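Long-range contact in 16S rRNA methylase (Escherichia coli, PDB 3P2E), which methylates N1 of adenine 1408 in the 16S rRNA of assembled 30S subunits, using S-adenosylmethionine, and so confers resistance to many aminoglycosides: residues V114-A126 and Y162-G176. Residues are numbered along the deposited sequence; the frame is centred on the assembly and turned at random.
Sequences VIKPNRDILSNVA and YFLSEQYKAELSNSG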
loop_
_atom_site.group_PDB
_atom_site.type_symbol
_atom_site.label_atom_id
_atom_site.label_comp_id
_atom_site.label_asym_id
_atom_site.label_seq_id
_atom_site.Cartn_x
_atom_site.Cartn_y
_atom_site.Cartn_z
ATOM N N VAL A 114 1.744 2.185 12.236
ATOM C CA VAL A 114 3.032 2.494 11.634
ATOM C C VAL A 114 3.892 3.382 12.530
ATOM O O VAL A 114 5.084 3.131 12.693
ATOM C CB VAL A 114 2.858 3.199 10.257
ATOM C CG1 VAL A 114 4.214 3.633 9.713
ATOM C CG2 VAL A 114 2.184 2.258 9.271
ATOM N N ILE A 115 3.281 4.403 13.123
ATOM C CA ILE A 115 4.013 5.361 13.954
ATOM C C ILE A 115 4.383 4.957 15.380
ATOM O O ILE A 115 5.450 5.341 15.871
ATOM C CB ILE A 115 3.251 6.707 14.036
ATOM C CG1 ILE A 115 2.940 7.216 12.627
ATOM C CG2 ILE A 115 4.085 7.739 14.784
ATOM C CD1 ILE A 115 4.136 7.319 11.737
ATOM N N LYS A 116 3.521 4.195 16.048
ATOM C CA LYS A 116 3.781 3.800 17.433
ATOM C C LYS A 116 5.149 3.150 17.660
ATOM O O LYS A 116 5.949 3.643 18.457
ATOM C CB LYS A 116 2.662 2.883 17.944
ATOM C CG LYS A 116 2.707 2.638 19.447
ATOM C CD LYS A 116 1.441 1.949 19.941
ATOM C CE LYS A 116 1.317 0.529 19.408
ATOM N NZ LYS A 116 2.362 -0.374 19.969
ATOM N N PRO A 117 5.432 2.022 16.993
ATOM C CA PRO A 117 4.596 1.277 16.045
ATOM C C PRO A 117 3.967 0.092 16.768
ATOM O O PRO A 117 4.330 -0.210 17.905
ATOM C CB PRO A 117 5.602 0.821 15.006
ATOM C CG PRO A 117 6.768 0.443 15.880
ATOM C CD PRO A 117 6.839 1.589 16.881
ATOM N N ASN A 118 3.029 -0.577 16.108
ATOM C CA ASN A 118 2.377 -1.751 16.678
ATOM C C ASN A 118 3.159 -2.924 16.092
ATOM O O ASN A 118 2.999 -3.257 14.916
ATOM C CB ASN A 118 0.915 -1.807 16.228
ATOM C CG ASN A 118 0.129 -2.907 16.915
ATOM O OD1 ASN A 118 0.541 -4.066 16.936
ATOM N ND2 ASN A 118 -1.020 -2.547 17.473
ATOM N N ARG A 119 4.010 -3.546 16.905
ATOM C CA ARG A 119 4.834 -4.649 16.423
ATOM C C ARG A 119 4.076 -5.854 15.883
ATOM O O ARG A 119 4.428 -6.389 14.832
ATOM C CB ARG A 119 5.810 -5.101 17.514
ATOM C CG ARG A 119 6.868 -4.059 17.857
ATOM C CD ARG A 119 7.971 -4.653 18.719
ATOM N NE ARG A 119 7.464 -5.172 19.986
ATOM C CZ ARG A 119 6.997 -4.415 20.973
ATOM N NH1 ARG A 119 6.969 -3.095 20.844
ATOM N NH2 ARG A 119 6.553 -4.978 22.088
ATOM N N ASP A 120 3.031 -6.279 16.585
ATOM C CA ASP A 120 2.262 -7.436 16.143
ATOM C C ASP A 120 1.619 -7.193 14.781
ATOM O O ASP A 120 1.706 -8.038 13.890
ATOM C CB ASP A 120 1.191 -7.793 17.176
ATOM C CG ASP A 120 0.382 -9.015 16.780
ATOM O OD1 ASP A 120 0.985 -10.079 16.511
ATOM O OD2 ASP A 120 -0.862 -8.918 16.741
ATOM N N ILE A 121 0.983 -6.039 14.615
ATOM C CA ILE A 121 0.345 -5.722 13.344
ATOM C C ILE A 121 1.375 -5.604 12.221
ATOM O O ILE A 121 1.169 -6.137 11.128
ATOM C CB ILE A 121 -0.466 -4.407 13.424
ATOM C CG1 ILE A 121 -1.568 -4.530 14.479
ATOM C CG2 ILE A 121 -1.092 -4.105 12.069
ATOM C CD1 ILE A 121 -2.595 -5.607 14.181
ATOM N N LEU A 122 2.484 -4.914 12.479
ATOM C CA LEU A 122 3.506 -4.779 11.443
ATOM C C LEU A 122 4.056 -6.155 11.072
ATOM O O LEU A 122 4.424 -6.398 9.922
ATOM C CB LEU A 122 4.640 -3.853 11.900
ATOM C CG LEU A 122 4.277 -2.365 11.995
ATOM C CD1 LEU A 122 5.546 -1.544 12.179
ATOM C CD2 LEU A 122 3.550 -1.917 10.731
ATOM N N SER A 123 4.105 -7.058 12.048
ATOM C CA SER A 123 4.586 -8.407 11.788
ATOM C C SER A 123 3.659 -9.083 10.780
ATOM O O SER A 123 4.127 -9.803 9.890
ATOM C CB SER A 123 4.636 -9.222 13.081
ATOM O OG SER A 123 5.632 -8.719 13.952
ATOM N N ASN A 124 2.352 -8.849 10.919
ATOM C CA ASN A 124 1.373 -9.429 9.995
ATOM C C ASN A 124 1.620 -8.887 8.593
ATOM O O ASN A 124 1.518 -9.618 7.607
ATOM C CB ASN A 124 -0.072 -9.067 10.374
ATOM C CG ASN A 124 -0.471 -9.542 11.754
ATOM O OD1 ASN A 124 -0.002 -10.572 12.238
ATOM N ND2 ASN A 124 -1.373 -8.796 12.388
ATOM N N VAL A 125 1.923 -7.594 8.498
ATOM C CA VAL A 125 2.177 -6.989 7.198
ATOM C C VAL A 125 3.460 -7.549 6.591
ATOM O O VAL A 125 3.536 -7.790 5.385
ATOM C CB VAL A 125 2.292 -5.447 7.297
ATOM C CG1 VAL A 125 2.597 -4.862 5.921
ATOM C CG2 VAL A 125 0.999 -4.865 7.846
ATOM N N ALA A 126 4.474 -7.762 7.423
ATOM C CA ALA A 126 5.732 -8.301 6.923
ATOM C C ALA A 126 5.530 -9.716 6.382
ATOM O O ALA A 126 6.224 -10.133 5.458
ATOM C CB ALA A 126 6.780 -8.298 8.028
ATOM N N TYR A 162 12.676 11.130 14.987
ATOM C CA TYR A 162 11.929 10.025 15.571
ATOM C C TYR A 162 12.127 8.752 14.753
ATOM O O TYR A 162 12.483 7.700 15.291
ATOM C CB TYR A 162 10.437 10.355 15.631
ATOM C CG TYR A 162 9.605 9.196 16.130
ATOM C CD1 TYR A 162 9.755 8.718 17.431
ATOM C CD2 TYR A 162 8.690 8.557 15.293
ATOM C CE1 TYR A 162 9.016 7.631 17.889
ATOM C CE2 TYR A 162 7.945 7.466 15.742
ATOM C CZ TYR A 162 8.113 7.012 17.039
ATOM O OH TYR A 162 7.379 5.943 17.494
ATOM N N PHE A 163 11.895 8.852 13.448
ATOM C CA PHE A 163 12.038 7.704 12.566
ATOM C C PHE A 163 13.481 7.221 12.440
ATOM O O PHE A 163 13.724 6.084 12.038
ATOM C CB PHE A 163 11.451 8.031 11.187
ATOM C CG PHE A 163 9.958 8.219 11.204
ATOM C CD1 PHE A 163 9.124 7.187 11.627
ATOM C CD2 PHE A 163 9.386 9.428 10.820
ATOM C CE1 PHE A 163 7.740 7.356 11.668
ATOM C CE2 PHE A 163 8.007 9.608 10.858
ATOM C CZ PHE A 163 7.181 8.571 11.282
ATOM N N LEU A 164 14.431 8.080 12.800
ATOM C CA LEU A 164 15.850 7.730 12.744
ATOM C C LEU A 164 16.357 7.190 14.079
ATOM O O LEU A 164 17.487 6.712 14.169
ATOM C CB LEU A 164 16.688 8.954 12.360
ATOM C CG LEU A 164 16.702 9.400 10.896
ATOM C CD1 LEU A 164 17.414 10.734 10.779
ATOM C CD2 LEU A 164 17.395 8.347 10.044
ATOM N N SER A 165 15.527 7.262 15.114
ATOM C CA SER A 165 15.930 6.794 16.437
ATOM C C SER A 165 16.188 5.293 16.483
ATOM O O SER A 165 15.580 4.518 15.740
ATOM C CB SER A 165 14.873 7.171 17.487
ATOM O OG SER A 165 13.652 6.478 17.287
ATOM N N GLU A 166 17.101 4.888 17.359
ATOM C CA GLU A 166 17.442 3.483 17.512
ATOM C C GLU A 166 16.236 2.672 17.975
ATOM O O GLU A 166 16.046 1.534 17.550
ATOM C CB GLU A 166 18.587 3.324 18.516
ATOM C CG GLU A 166 19.842 4.108 18.157
ATOM C CD GLU A 166 20.373 3.766 16.778
ATOM O OE1 GLU A 166 20.680 2.579 16.534
ATOM O OE2 GLU A 166 20.485 4.683 15.937
ATOM N N GLN A 167 15.418 3.261 18.845
ATOM C CA GLN A 167 14.234 2.573 19.352
ATOM C C GLN A 167 13.260 2.221 18.230
ATOM O O GLN A 167 12.766 1.098 18.163
ATOM C CB GLN A 167 13.509 3.431 20.395
ATOM C CG GLN A 167 14.296 3.685 21.671
ATOM C CD GLN A 167 13.459 4.353 22.750
ATOM O OE1 GLN A 167 12.859 5.406 22.523
ATOM N NE2 GLN A 167 13.417 3.744 23.932
ATOM N N TYR A 168 12.978 3.182 17.356
ATOM C CA TYR A 168 12.051 2.934 16.256
ATOM C C TYR A 168 12.626 1.888 15.303
ATOM O O TYR A 168 11.922 0.974 14.871
ATOM C CB TYR A 168 11.761 4.228 15.484
ATOM C CG TYR A 168 10.655 4.074 14.461
ATOM C CD1 TYR A 168 9.320 3.974 14.855
ATOM C CD2 TYR A 168 10.949 3.985 13.100
ATOM C CE1 TYR A 168 8.300 3.789 13.915
ATOM C CE2 TYR A 168 9.942 3.797 12.154
ATOM C CZ TYR A 168 8.624 3.699 12.566
ATOM O OH TYR A 168 7.639 3.485 11.628
ATOM N N LYS A 169 13.911 2.014 14.988
ATOM C CA LYS A 169 14.556 1.071 14.083
ATOM C C LYS A 169 14.519 -0.348 14.640
ATOM O O LYS A 169 14.285 -1.309 13.903
ATOM C CB LYS A 169 16.006 1.493 13.832
ATOM C CG LYS A 169 16.681 0.748 12.689
ATOM C CD LYS A 169 18.066 1.312 12.402
ATOM C CE LYS A 169 18.726 0.587 11.236
ATOM N NZ LYS A 169 20.073 1.147 10.918
ATOM N N ALA A 170 14.749 -0.482 15.942
ATOM C CA ALA A 170 14.744 -1.794 16.579
ATOM C C ALA A 170 13.353 -2.408 16.585
ATOM O O ALA A 170 13.196 -3.607 16.357
ATOM C CB ALA A 170 15.269 -1.686 18.006
ATOM N N GLU A 171 12.349 -1.584 16.861
ATOM C CA GLU A 171 10.968 -2.049 16.891
ATOM C C GLU A 171 10.547 -2.557 15.520
ATOM O O GLU A 171 9.929 -3.618 15.408
ATOM C CB GLU A 171 10.053 -0.918 17.363
ATOM C CG GLU A 171 10.234 -0.612 18.844
ATOM C CD GLU A 171 9.764 0.776 19.239
ATOM O OE1 GLU A 171 9.700 1.048 20.456
ATOM O OE2 GLU A 171 9.473 1.597 18.345
ATOM N N LEU A 172 10.880 -1.810 14.474
ATOM C CA LEU A 172 10.527 -2.249 13.131
ATOM C C LEU A 172 11.294 -3.519 12.792
ATOM O O LEU A 172 10.735 -4.462 12.229
ATOM C CB LEU A 172 10.825 -1.155 12.099
ATOM C CG LEU A 172 9.589 -0.422 11.565
ATOM C CD1 LEU A 172 8.843 0.244 12.712
ATOM C CD2 LEU A 172 10.009 0.607 10.521
ATOM N N SER A 173 12.574 -3.551 13.146
ATOM C CA SER A 173 13.391 -4.727 12.871
ATOM C C SER A 173 12.770 -5.972 13.497
ATOM O O SER A 173 12.767 -7.050 12.892
ATOM C CB SER A 173 14.808 -4.534 13.409
ATOM O OG SER A 173 15.590 -5.684 13.148
ATOM N N ASN A 174 12.236 -5.820 14.706
ATOM C CA ASN A 174 11.608 -6.938 15.403
ATOM C C ASN A 174 10.387 -7.457 14.650
ATOM O O ASN A 174 10.018 -8.626 14.783
ATOM C CB ASN A 174 11.191 -6.524 16.818
ATOM C CG ASN A 174 12.377 -6.218 17.710
ATOM O OD1 ASN A 174 13.313 -7.013 17.812
ATOM N ND2 ASN A 174 12.340 -5.065 18.369
ATOM N N SER A 175 9.763 -6.584 13.861
ATOM C CA SER A 175 8.583 -6.953 13.086
ATOM C C SER A 175 8.938 -7.457 11.694
ATOM O O SER A 175 8.058 -7.880 10.940
ATOM C CB SER A 175 7.632 -5.759 12.962
ATOM O OG SER A 175 7.122 -5.385 14.229
ATOM N N GLY A 176 10.223 -7.406 11.356
ATOM C CA GLY A 176 10.667 -7.873 10.053
ATOM C C GLY A 176 11.045 -6.766 9.084
ATOM O O GLY A 176 11.445 -7.037 7.948
HETATM O O HOH W 1 7.183 -8.269 16.178
#
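Tyr168 reaches across to the backbone of Val114 and illustrates how tyrosine hydroxyls can take up main-chain carbonyls. From CB, which leaves the helix beside residues 114-126 rather than straight at them, CG stands anti to the backbone N (chi1 -172°), which swings the ring toward residues 114-117: CD1 passes Pro117 CD, CE1 the Val114 and Ile115 carbonyl oxygens, CD2 lies at the edge of the Phe163 ring, in that ring's plane, and OH donates to Val114 O at 2.8 Å, from above the carbonyl plane. Leu172 CD1 and Phe163 CD1 lie over opposite faces of the ring, toward its rim. The next carbonyl, Ile115 O, takes the hydroxyl of Tyr162 (OH to O 2.6 Å), almost in line with the C=O, while Ile115 CD1 meets the edge of the Phe163 ring at CZ.

Beyond the cis peptide that precedes it, Pro117 sets CG against Leu172 CD1 (3.8 Å) and CD close to Glu171 OE2. Leu172 CD1 also touches Leu122 CD1. At the far end Ser175 OG donates to Arg119 O (2.9 Å) on an in-plane lone pair; that oxygen also takes Ser123 N and Ser123 OG, so three donors grip it. A water links Ser123 OG to Asn174 O, the latter bond weak.

The axes of helices 119-126 and 166-175 come within 8.7 Å and cross at -50° in this Rossmann-like methyltransferase. Val114, Ile115 and Phe163 rest on strand 133-139; Phe163 also touches strand 178-185, as does Tyr168, at the edge of the central sheet.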